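Glycosyl hydrolase, family 38 (Enterococcus faecalis, PDB 5KBP) is probably an alpha-mannosidase of glycoside hydrolase family 38, expected to bind carbohydrate and to remove alpha-linked mannose residues with the help of a metal ion. Local coordinates at residues F190-N198 against F210-Y221. Numbering follows the deposited sequence.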
ATOM      1  N   PHE A 190      -9.659  -3.896 -34.208  1.00 46.36           N
ATOM      2  CA  PHE A 190     -11.013  -3.531 -33.796  1.00 51.19           C
ATOM      3  C   PHE A 190     -11.371  -2.235 -34.518  1.00 58.30           C
ATOM      4  O   PHE A 190     -11.333  -1.136 -33.959  1.00 58.73           O
ATOM      5  CB  PHE A 190     -11.105  -3.386 -32.281  1.00 43.10           C
ATOM      6  CG  PHE A 190     -10.734  -4.633 -31.525  1.00 43.73           C
ATOM      7  CD1 PHE A 190     -11.481  -5.790 -31.662  1.00 41.15           C
ATOM      8  CD2 PHE A 190      -9.646  -4.642 -30.667  1.00 46.69           C
ATOM      9  CE1 PHE A 190     -11.143  -6.937 -30.969  1.00 38.33           C
ATOM     10  CE2 PHE A 190      -9.304  -5.785 -29.970  1.00 49.28           C
ATOM     11  CZ  PHE A 190     -10.055  -6.935 -30.120  1.00 48.72           C
ATOM     12  N   ALA A 191     -11.713  -2.376 -35.804  1.00 62.83           N
ATOM     13  CA  ALA A 191     -11.964  -1.206 -36.639  1.00 60.65           C
ATOM     14  C   ALA A 191     -13.185  -0.431 -36.168  1.00 56.89           C
ATOM     15  O   ALA A 191     -13.286   0.777 -36.413  1.00 65.85           O
ATOM     16  CB  ALA A 191     -12.129  -1.627 -38.100  1.00 54.81           C
ATOM     17  N   ASN A 192     -14.121  -1.103 -35.501  1.00 46.06           N
ATOM     18  CA  ASN A 192     -15.249  -0.454 -34.846  1.00 56.84           C
ATOM     19  C   ASN A 192     -15.151  -0.566 -33.328  1.00 55.30           C
ATOM     20  O   ASN A 192     -16.170  -0.667 -32.640  1.00 53.62           O
ATOM     21  CB  ASN A 192     -16.569  -1.036 -35.347  1.00 60.23           C
ATOM     22  CG  ASN A 192     -16.973  -0.480 -36.698  1.00 57.42           C
ATOM     23  OD1 ASN A 192     -17.557   0.599 -36.786  1.00 62.68           O
ATOM     24  ND2 ASN A 192     -16.664  -1.217 -37.759  1.00 54.03           N
ATOM     25  N   TRP A 193     -13.920  -0.568 -32.805  1.00 46.66           N
ATOM     26  CA  TRP A 193     -13.628  -0.647 -31.376  1.00 49.21           C
ATOM     27  C   TRP A 193     -14.053  -1.990 -30.792  1.00 55.49           C
ATOM     28  O   TRP A 193     -14.793  -2.747 -31.429  1.00 52.34           O
ATOM     29  CB  TRP A 193     -14.296   0.513 -30.627  1.00 48.67           C
ATOM     30  CG  TRP A 193     -13.612   0.894 -29.350  1.00 60.06           C
ATOM     31  CD1 TRP A 193     -14.176   0.965 -28.110  1.00 59.07           C
ATOM     32  CD2 TRP A 193     -12.234   1.257 -29.185  1.00 63.13           C
ATOM     33  NE1 TRP A 193     -13.237   1.352 -27.185  1.00 59.66           N
ATOM     34  CE2 TRP A 193     -12.037   1.535 -27.819  1.00 63.90           C
ATOM     35  CE3 TRP A 193     -11.149   1.372 -30.062  1.00 64.38           C
ATOM     36  CZ2 TRP A 193     -10.799   1.925 -27.307  1.00 70.38           C
ATOM     37  CZ3 TRP A 193      -9.921   1.756 -29.550  1.00 66.58           C
ATOM     38  CH2 TRP A 193      -9.757   2.026 -28.187  1.00 67.65           C
ATOM     39  N   TYR A 194     -13.580  -2.306 -29.585  1.00 55.25           N
ATOM     40  CA  TYR A 194     -13.933  -3.560 -28.930  1.00 57.78           C
ATOM     41  C   TYR A 194     -15.298  -3.510 -28.251  1.00 63.56           C
ATOM     42  O   TYR A 194     -15.548  -4.289 -27.323  1.00 62.07           O
ATOM     43  CB  TYR A 194     -12.852  -3.961 -27.919  1.00 46.69           C
ATOM     44  CG  TYR A 194     -12.493  -2.898 -26.899  1.00 46.81           C
ATOM     45  CD1 TYR A 194     -13.316  -2.643 -25.807  1.00 48.05           C
ATOM     46  CD2 TYR A 194     -11.316  -2.170 -27.012  1.00 49.46           C
ATOM     47  CE1 TYR A 194     -12.985  -1.680 -24.869  1.00 50.12           C
ATOM     48  CE2 TYR A 194     -10.976  -1.209 -26.079  1.00 48.77           C
ATOM     49  CZ  TYR A 194     -11.814  -0.967 -25.011  1.00 58.09           C
ATOM     50  OH  TYR A 194     -11.475  -0.007 -24.083  1.00 61.74           O
ATOM     51  N   SER A 195     -16.188  -2.621 -28.697  1.00 65.83           N
ATOM     52  CA  SER A 195     -17.507  -2.477 -28.100  1.00 57.22           C
ATOM     53  C   SER A 195     -18.621  -2.435 -29.138  1.00 52.62           C
ATOM     54  O   SER A 195     -19.746  -2.047 -28.802  1.00 48.37           O
ATOM     55  CB  SER A 195     -17.566  -1.214 -27.236  1.00 58.99           C
ATOM     56  OG  SER A 195     -17.219  -0.066 -27.990  1.00 54.12           O
ATOM     57  N   ASN A 196     -18.343  -2.823 -30.385  1.00 53.42           N
ATOM     58  CA  ASN A 196     -19.358  -2.726 -31.431  1.00 55.73           C
ATOM     59  C   ASN A 196     -20.538  -3.650 -31.160  1.00 52.72           C
ATOM     60  O   ASN A 196     -21.664  -3.353 -31.572  1.00 61.71           O
ATOM     61  CB  ASN A 196     -18.741  -3.038 -32.795  1.00 53.70           C
ATOM     62  CG  ASN A 196     -18.198  -4.450 -32.879  1.00 64.42           C
ATOM     63  OD1 ASN A 196     -17.671  -4.984 -31.905  1.00 69.37           O
ATOM     64  ND2 ASN A 196     -18.329  -5.065 -34.050  1.00 61.99           N
ATOM     65  N   GLY A 197     -20.306  -4.764 -30.470  1.00 42.49           N
ATOM     66  CA  GLY A 197     -21.375  -5.699 -30.178  1.00 46.20           C
ATOM     67  C   GLY A 197     -21.865  -5.642 -28.747  1.00 57.08           C
ATOM     68  O   GLY A 197     -22.421  -6.620 -28.239  1.00 57.89           O
ATOM     69  N   ASN A 198     -21.677  -4.500 -28.089  1.00 60.64           N
ATOM     70  CA  ASN A 198     -22.069  -4.371 -26.692  1.00 57.44           C
ATOM     71  C   ASN A 198     -23.580  -4.210 -26.577  1.00 53.35           C
ATOM     72  O   ASN A 198     -24.192  -3.433 -27.318  1.00 53.77           O
ATOM     73  CB  ASN A 198     -21.359  -3.181 -26.048  1.00 53.52           C
ATOM     74  CG  ASN A 198     -21.555  -3.132 -24.546  1.00 62.91           C
ATOM     75  OD1 ASN A 198     -21.566  -4.163 -23.876  1.00 72.05           O
ATOM     76  ND2 ASN A 198     -21.721  -1.928 -24.008  1.00 59.26           N
ATOM     77  N   PHE A 210     -30.518  -2.157 -34.548  1.00 53.53           N
ATOM     78  CA  PHE A 210     -29.172  -2.431 -34.056  1.00 53.57           C
ATOM     79  C   PHE A 210     -28.332  -3.119 -35.124  1.00 60.51           C
ATOM     80  O   PHE A 210     -27.270  -2.621 -35.516  1.00 59.72           O
ATOM     81  CB  PHE A 210     -29.246  -3.286 -32.789  1.00 50.63           C
ATOM     82  CG  PHE A 210     -27.902  -3.653 -32.218  1.00 49.05           C
ATOM     83  CD1 PHE A 210     -27.260  -2.810 -31.326  1.00 48.42           C
ATOM     84  CD2 PHE A 210     -27.293  -4.851 -32.555  1.00 50.15           C
ATOM     85  CE1 PHE A 210     -26.031  -3.147 -30.792  1.00 49.42           C
ATOM     86  CE2 PHE A 210     -26.062  -5.195 -32.024  1.00 55.28           C
ATOM     87  CZ  PHE A 210     -25.430  -4.342 -31.141  1.00 52.08           C
ATOM     88  N   TRP A 211     -28.802  -4.266 -35.620  1.00 54.62           N
ATOM     89  CA  TRP A 211     -27.995  -5.056 -36.543  1.00 52.68           C
ATOM     90  C   TRP A 211     -27.868  -4.392 -37.908  1.00 53.34           C
ATOM     91  O   TRP A 211     -26.824  -4.520 -38.556  1.00 57.65           O
ATOM     92  CB  TRP A 211     -28.576  -6.462 -36.682  1.00 41.51           C
ATOM     93  CG  TRP A 211     -28.351  -7.314 -35.470  1.00 53.36           C
ATOM     94  CD1 TRP A 211     -29.299  -7.793 -34.616  1.00 50.89           C
ATOM     95  CD2 TRP A 211     -27.091  -7.776 -34.971  1.00 49.89           C
ATOM     96  NE1 TRP A 211     -28.709  -8.531 -33.619  1.00 49.26           N
ATOM     97  CE2 TRP A 211     -27.353  -8.535 -33.814  1.00 52.37           C
ATOM     98  CE3 TRP A 211     -25.766  -7.623 -35.392  1.00 54.10           C
ATOM     99  CZ2 TRP A 211     -26.339  -9.141 -33.074  1.00 51.12           C
ATOM    100  CZ3 TRP A 211     -24.761  -8.224 -34.655  1.00 53.26           C
ATOM    101  CH2 TRP A 211     -25.053  -8.973 -33.510  1.00 50.05           C
ATOM    102  N   LYS A 212     -28.906  -3.687 -38.366  1.00 58.51           N
ATOM    103  CA  LYS A 212     -28.794  -2.976 -39.637  1.00 67.43           C
ATOM    104  C   LYS A 212     -27.656  -1.965 -39.612  1.00 70.75           C
ATOM    105  O   LYS A 212     -27.041  -1.695 -40.650  1.00 83.86           O
ATOM    106  CB  LYS A 212     -30.111  -2.281 -39.982  1.00 65.70           C
ATOM    107  CG  LYS A 212     -31.181  -3.208 -40.532  1.00 68.80           C
ATOM    108  CD  LYS A 212     -32.413  -2.431 -40.968  1.00 71.94           C
ATOM    109  N   GLN A 213     -27.360  -1.403 -38.439  1.00 60.98           N
ATOM    110  CA  GLN A 213     -26.234  -0.486 -38.315  1.00 59.94           C
ATOM    111  C   GLN A 213     -24.932  -1.236 -38.059  1.00 54.17           C
ATOM    112  O   GLN A 213     -23.912  -0.956 -38.697  1.00 54.61           O
ATOM    113  CB  GLN A 213     -26.498   0.519 -37.196  1.00 65.92           C
ATOM    114  CG  GLN A 213     -25.368   1.513 -36.983  1.00 71.44           C
ATOM    115  CD  GLN A 213     -25.225   2.487 -38.136  1.00 81.27           C
ATOM    116  OE1 GLN A 213     -26.216   2.988 -38.666  1.00 86.52           O
ATOM    117  NE2 GLN A 213     -23.986   2.761 -38.529  1.00 83.11           N
ATOM    118  N   LYS A 214     -24.956  -2.203 -37.138  1.00 52.15           N
ATOM    119  CA  LYS A 214     -23.727  -2.883 -36.741  1.00 61.57           C
ATOM    120  C   LYS A 214     -23.168  -3.743 -37.868  1.00 62.51           C
ATOM    121  O   LYS A 214     -21.946  -3.826 -38.042  1.00 65.07           O
ATOM    122  CB  LYS A 214     -23.975  -3.732 -35.493  1.00 53.37           C
ATOM    123  CG  LYS A 214     -24.407  -2.936 -34.271  1.00 51.88           C
ATOM    124  CD  LYS A 214     -23.402  -1.851 -33.923  1.00 62.24           C
ATOM    125  CE  LYS A 214     -23.841  -1.081 -32.689  1.00 62.77           C
ATOM    126  NZ  LYS A 214     -22.902   0.019 -32.338  1.00 70.43           N
ATOM    127  N   LEU A 215     -24.039  -4.395 -38.643  1.00 54.52           N
ATOM    128  CA  LEU A 215     -23.557  -5.218 -39.749  1.00 59.44           C
ATOM    129  C   LEU A 215     -22.928  -4.359 -40.841  1.00 60.93           C
ATOM    130  O   LEU A 215     -21.934  -4.759 -41.458  1.00 63.29           O
ATOM    131  CB  LEU A 215     -24.695  -6.065 -40.317  1.00 49.21           C
ATOM    132  CG  LEU A 215     -25.289  -7.118 -39.376  1.00 51.03           C
ATOM    133  CD1 LEU A 215     -26.443  -7.850 -40.045  1.00 57.37           C
ATOM    134  CD2 LEU A 215     -24.224  -8.099 -38.912  1.00 45.46           C
ATOM    135  N   ALA A 216     -23.493  -3.175 -41.091  1.00 56.66           N
ATOM    136  CA  ALA A 216     -22.917  -2.276 -42.084  1.00 60.01           C
ATOM    137  C   ALA A 216     -21.569  -1.731 -41.632  1.00 66.73           C
ATOM    138  O   ALA A 216     -20.681  -1.513 -42.464  1.00 73.32           O
ATOM    139  CB  ALA A 216     -23.884  -1.128 -42.377  1.00 55.81           C
ATOM    140  N   ASP A 217     -21.397  -1.511 -40.328  1.00 68.41           N
ATOM    141  CA  ASP A 217     -20.126  -1.005 -39.821  1.00 69.40           C
ATOM    142  C   ASP A 217     -19.020  -2.040 -39.976  1.00 61.87           C
ATOM    143  O   ASP A 217     -17.912  -1.719 -40.421  1.00 65.33           O
ATOM    144  CB  ASP A 217     -20.272  -0.593 -38.355  1.00 77.11           C
ATOM    145  CG  ASP A 217     -21.199   0.593 -38.171  1.00 92.35           C
ATOM    146  OD1 ASP A 217     -21.352   1.384 -39.126  1.00 99.60           O
ATOM    147  OD2 ASP A 217     -21.770   0.740 -37.068  1.00 94.89           O
ATOM    148  N   VAL A 218     -19.305  -3.294 -39.618  1.00 58.90           N
ATOM    149  CA  VAL A 218     -18.288  -4.338 -39.691  1.00 55.47           C
ATOM    150  C   VAL A 218     -17.979  -4.696 -41.139  1.00 60.05           C
ATOM    151  O   VAL A 218     -16.824  -4.982 -41.483  1.00 63.87           O
ATOM    152  CB  VAL A 218     -18.742  -5.567 -38.881  1.00 56.24           C
ATOM    153  CG1 VAL A 218     -17.723  -6.685 -38.986  1.00 65.22           C
ATOM    154  CG2 VAL A 218     -18.947  -5.181 -37.434  1.00 65.79           C
ATOM    155  N   GLU A 219     -18.988  -4.679 -42.012  1.00 48.78           N
ATOM    156  CA  GLU A 219     -18.759  -5.005 -43.414  1.00 60.11           C
ATOM    157  C   GLU A 219     -17.969  -3.925 -44.146  1.00 68.15           C
ATOM    158  O   GLU A 219     -17.446  -4.195 -45.232  1.00 64.68           O
ATOM    159  CB  GLU A 219     -20.093  -5.247 -44.122  1.00 54.08           C
ATOM    160  CG  GLU A 219     -20.697  -6.613 -43.849  1.00 58.82           C
ATOM    161  CD  GLU A 219     -22.115  -6.740 -44.371  1.00 80.02           C
ATOM    162  OE1 GLU A 219     -22.990  -7.197 -43.607  1.00 85.40           O
ATOM    163  OE2 GLU A 219     -22.355  -6.377 -45.543  1.00 92.80           O
ATOM    164  N   ARG A 220     -17.869  -2.718 -43.581  1.00 71.33           N
ATOM    165  CA  ARG A 220     -17.077  -1.670 -44.220  1.00 66.76           C
ATOM    166  C   ARG A 220     -15.616  -2.074 -44.357  1.00 71.59           C
ATOM    167  O   ARG A 220     -14.941  -1.648 -45.301  1.00 66.51           O
ATOM    168  CB  ARG A 220     -17.182  -0.361 -43.430  1.00 65.35           C
ATOM    169  CG  ARG A 220     -18.410   0.479 -43.750  1.00 80.58           C
ATOM    170  CD  ARG A 220     -18.614   1.592 -42.725  1.00 85.76           C
ATOM    171  NE  ARG A 220     -17.930   2.836 -43.075  1.00 98.07           N
ATOM    172  CZ  ARG A 220     -18.409   3.737 -43.927  1.00101.28           C
ATOM    173  NH1 ARG A 220     -19.569   3.527 -44.536  1.00 95.02           N
ATOM    174  NH2 ARG A 220     -17.726   4.845 -44.180  1.00103.36           N
ATOM    175  N   TYR A 221     -15.108  -2.899 -43.437  1.00 68.33           N
ATOM    176  CA  TYR A 221     -13.694  -3.251 -43.430  1.00 65.70           C
ATOM    177  C   TYR A 221     -13.450  -4.756 -43.413  1.00 69.94           C
ATOM    178  O   TYR A 221     -12.313  -5.180 -43.193  1.00 80.48           O
ATOM    179  CB  TYR A 221     -12.992  -2.607 -42.229  1.00 60.78           C
ATOM    180  CG  TYR A 221     -13.518  -1.235 -41.878  1.00 64.15           C
ATOM    181  CD1 TYR A 221     -13.190  -0.124 -42.647  1.00 66.20           C
ATOM    182  CD2 TYR A 221     -14.340  -1.048 -40.776  1.00 61.28           C
ATOM    183  CE1 TYR A 221     -13.668   1.133 -42.325  1.00 64.47           C
ATOM    184  CE2 TYR A 221     -14.822   0.205 -40.447  1.00 59.52           C
ATOM    185  CZ  TYR A 221     -14.484   1.291 -41.224  1.00 64.34           C
ATOM    186  OH  TYR A 221     -14.964   2.538 -40.897  1.00 75.56           O
TER
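Loop-on-helix packing near the periphery of the chain brings Asn192 and Asn196, from the loop that follows strand 184-189, against Val218, Asp217 and Lys214 on the side of helix 204-219. Asn192 supplies the direct polar link: its ND2 reaches Asp217 O at 3.0 Å, a weak, bent hydrogen bond (137°), while its OD1 lies against Asp217 CB. The same ND2 lies at the edge of the Tyr221 ring, near its plane, and Ala191 CB touches CD2 of that ring at 3.5 Å. The two segments belong to a strand-loop-helix connection of the alpha/beta N-terminal domain, which in family 38 relatives is a beta/alpha barrel, and Val218 and Asn196 also touch strand 226-231. The amide of Asn196 is bonded to that strand through both its ends, OD1 accepting from Met230 N and ND2 donating to Leu228 O; against the helix it only packs, with ND2 3.4 Å from Val218 CG2. Beyond it, Lys214 lays its CG over one face of the Phe210 ring, and the bend at chi2 (-56°) turns CD to within 3.3 Å of Asn196 O, while Gly197 CA approaches the ring's edge.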